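Local coordinates for protein contact-dependent inhibitor A (Enterobacter cloacae subsp. cloacae, PDB 4NTQ) that delivers a toxic ribosomal RNase, its C-terminal region, into target bacteria and is bound by the immunity protein CdiI, at residues Q190-D195 / Y199-I204. Numbering follows the deposited sequence.
Sequences QPVFYD and YITPDI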
loop_
_atom_site.group_PDB
_atom_site.type_symbol
_atom_site.label_atom_id
_atom_site.label_comp_id
_atom_site.label_asym_id
_atom_site.label_seq_id
_atom_site.Cartn_x
_atom_site.Cartn_y
_atom_site.Cartn_z
ATOM N N GLN A 190 -3.276 -6.602 8.503
ATOM C CA GLN A 190 -3.813 -5.251 8.408
ATOM C C GLN A 190 -5.097 -5.318 7.621
ATOM O O GLN A 190 -5.090 -5.663 6.444
ATOM C CB GLN A 190 -2.839 -4.293 7.714
ATOM C CG GLN A 190 -1.803 -3.628 8.622
ATOM C CD GLN A 190 -0.904 -2.642 7.868
ATOM O OE1 GLN A 190 0.275 -2.915 7.626
ATOM N NE2 GLN A 190 -1.464 -1.493 7.495
ATOM N N PRO A 191 -6.218 -5.001 8.272
ATOM C CA PRO A 191 -7.474 -5.074 7.548
ATOM C C PRO A 191 -7.818 -3.701 7.031
ATOM O O PRO A 191 -7.105 -2.735 7.257
ATOM C CB PRO A 191 -8.459 -5.427 8.648
ATOM C CG PRO A 191 -7.958 -4.613 9.797
ATOM C CD PRO A 191 -6.443 -4.653 9.686
ATOM N N VAL A 192 -8.956 -3.630 6.367
ATOM C CA VAL A 192 -9.467 -2.403 5.820
ATOM C C VAL A 192 -10.932 -2.346 6.283
ATOM O O VAL A 192 -11.601 -3.378 6.328
ATOM C CB VAL A 192 -9.329 -2.468 4.278
ATOM C CG1 VAL A 192 -10.517 -1.911 3.598
ATOM C CG2 VAL A 192 -8.050 -1.793 3.813
ATOM N N PHE A 193 -11.417 -1.163 6.661
ATOM C CA PHE A 193 -12.796 -1.014 7.113
ATOM C C PHE A 193 -13.649 -0.211 6.128
ATOM O O PHE A 193 -13.263 0.868 5.688
ATOM C CB PHE A 193 -12.840 -0.412 8.523
ATOM C CG PHE A 193 -12.077 -1.222 9.542
ATOM C CD1 PHE A 193 -12.698 -2.245 10.244
ATOM C CD2 PHE A 193 -10.731 -0.982 9.772
ATOM C CE1 PHE A 193 -11.998 -2.994 11.169
ATOM C CE2 PHE A 193 -10.025 -1.734 10.698
ATOM C CZ PHE A 193 -10.660 -2.739 11.397
ATOM N N TYR A 194 -14.819 -0.752 5.800
ATOM C CA TYR A 194 -15.621 -0.269 4.683
ATOM C C TYR A 194 -16.836 0.559 5.119
ATOM O O TYR A 194 -17.548 0.198 6.055
ATOM C CB TYR A 194 -16.075 -1.463 3.850
ATOM C CG TYR A 194 -16.703 -1.120 2.526
ATOM C CD1 TYR A 194 -17.729 -1.902 2.012
ATOM C CD2 TYR A 194 -16.272 -0.030 1.785
ATOM C CE1 TYR A 194 -18.311 -1.614 0.803
ATOM C CE2 TYR A 194 -16.842 0.265 0.559
ATOM C CZ TYR A 194 -17.867 -0.531 0.078
ATOM O OH TYR A 194 -18.453 -0.254 -1.132
ATOM N N ASP A 195 -17.056 1.665 4.415
ATOM C CA ASP A 195 -18.124 2.612 4.705
ATOM C C ASP A 195 -19.375 2.174 4.010
ATOM O O ASP A 195 -20.467 2.584 4.373
ATOM C CB ASP A 195 -17.761 3.977 4.109
ATOM C CG ASP A 195 -18.193 5.115 4.984
ATOM O OD1 ASP A 195 -18.710 4.863 6.091
ATOM O OD2 ASP A 195 -17.990 6.269 4.585
ATOM N N TYR A 199 -12.817 3.387 2.412
ATOM C CA TYR A 199 -12.114 2.459 3.289
ATOM C C TYR A 199 -11.115 3.179 4.190
ATOM O O TYR A 199 -10.419 4.099 3.759
ATOM C CB TYR A 199 -11.369 1.400 2.467
ATOM C CG TYR A 199 -12.224 0.674 1.440
ATOM C CD1 TYR A 199 -12.792 -0.567 1.724
ATOM C CD2 TYR A 199 -12.458 1.225 0.183
ATOM C CE1 TYR A 199 -13.559 -1.243 0.786
ATOM C CE2 TYR A 199 -13.232 0.556 -0.756
ATOM C CZ TYR A 199 -13.790 -0.671 -0.446
ATOM O OH TYR A 199 -14.564 -1.324 -1.377
ATOM N N ILE A 200 -11.033 2.757 5.445
ATOM C CA ILE A 200 -10.009 3.278 6.337
ATOM C C ILE A 200 -9.187 2.141 6.928
ATOM O O ILE A 200 -9.676 1.019 7.060
ATOM C CB ILE A 200 -10.602 4.107 7.478
ATOM C CG1 ILE A 200 -11.690 3.328 8.205
ATOM C CG2 ILE A 200 -11.180 5.409 6.970
ATOM C CD1 ILE A 200 -12.305 4.089 9.354
ATOM N N THR A 201 -7.923 2.434 7.236
ATOM C CA THR A 201 -7.066 1.567 8.038
ATOM C C THR A 201 -6.376 2.477 9.008
ATOM O O THR A 201 -6.113 3.633 8.677
ATOM C CB THR A 201 -5.924 0.896 7.246
ATOM O OG1 THR A 201 -5.082 1.900 6.666
ATOM C CG2 THR A 201 -6.449 0.024 6.173
ATOM N N PRO A 202 -6.072 1.964 10.209
ATOM C CA PRO A 202 -5.367 2.736 11.233
ATOM C C PRO A 202 -4.007 3.213 10.766
ATOM O O PRO A 202 -3.240 2.456 10.164
ATOM C CB PRO A 202 -5.206 1.730 12.383
ATOM C CG PRO A 202 -5.451 0.393 11.776
ATOM C CD PRO A 202 -6.456 0.633 10.706
ATOM N N ASP A 203 -3.723 4.476 11.049
ATOM C CA ASP A 203 -2.456 5.081 10.683
ATOM C C ASP A 203 -1.413 4.533 11.638
ATOM O O ASP A 203 -1.454 4.804 12.840
ATOM C CB ASP A 203 -2.557 6.611 10.774
ATOM C CG ASP A 203 -1.356 7.313 10.193
ATOM O OD1 ASP A 203 -1.248 8.550 10.340
ATOM O OD2 ASP A 203 -0.513 6.629 9.589
ATOM N N ILE A 204 -0.498 3.735 11.096
ATOM C CA ILE A 204 0.559 3.103 11.880
ATOM C C ILE A 204 1.841 3.914 11.834
ATOM O O ILE A 204 2.850 3.516 12.411
ATOM C CB ILE A 204 0.892 1.689 11.354
ATOM C CG1 ILE A 204 1.496 1.774 9.952
ATOM C CG2 ILE A 204 -0.343 0.798 11.374
ATOM C CD1 ILE A 204 1.949 0.454 9.399
#
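Phe193 and Ile200 face each other as an antiparallel hydrogen-bonded pair, and both of their backbone bonds are well formed: Phe193 N lies 2.8 Å from Ile200 O, and Ile200 N reaches Phe193 O at 2.9 Å with an N-H...O angle of 156°. Phe193 O is used twice, since Tyr199 CA also approaches it to 3.1 Å in a CA-H...O contact. These bonds tie strands 192-194 and 199-202 into a beta hairpin, consecutive strands of an antiparallel sheet in which 176-178 is the outer neighbour of 192-194, and 213-216 the next strand beyond 199-202.

Apolar packing divides between the two faces of this hairpin. On the face of Phe193 and Ile200, CB of the former meets CG1 of the latter at 3.9 Å. With CG anti to its carbonyl carbon (chi1 -57°), the Phe193 ring turns its edge to Ile200 O and, at 4.3 Å from CE2, to Pro202 CD; both side chains touch Ala169 of helix 164-170.

The other face carries the tyrosines of the next, non-hydrogen-bonded pair. The rings of Tyr194 and Tyr199 lie nearly parallel (planes 13° apart, centroids separated by 4.4 Å) but slid apart, so they barely overlap. CG1 of Val192 touches Tyr199 CD1, and its CG2 meets Thr201 CG2 (3.4 Å). Here Phe97 of the CdiI chain meets the Tyr199 ring, while Phe76 and Phe78 of the same CdiI chain pack on Val192 and Thr201, respectively.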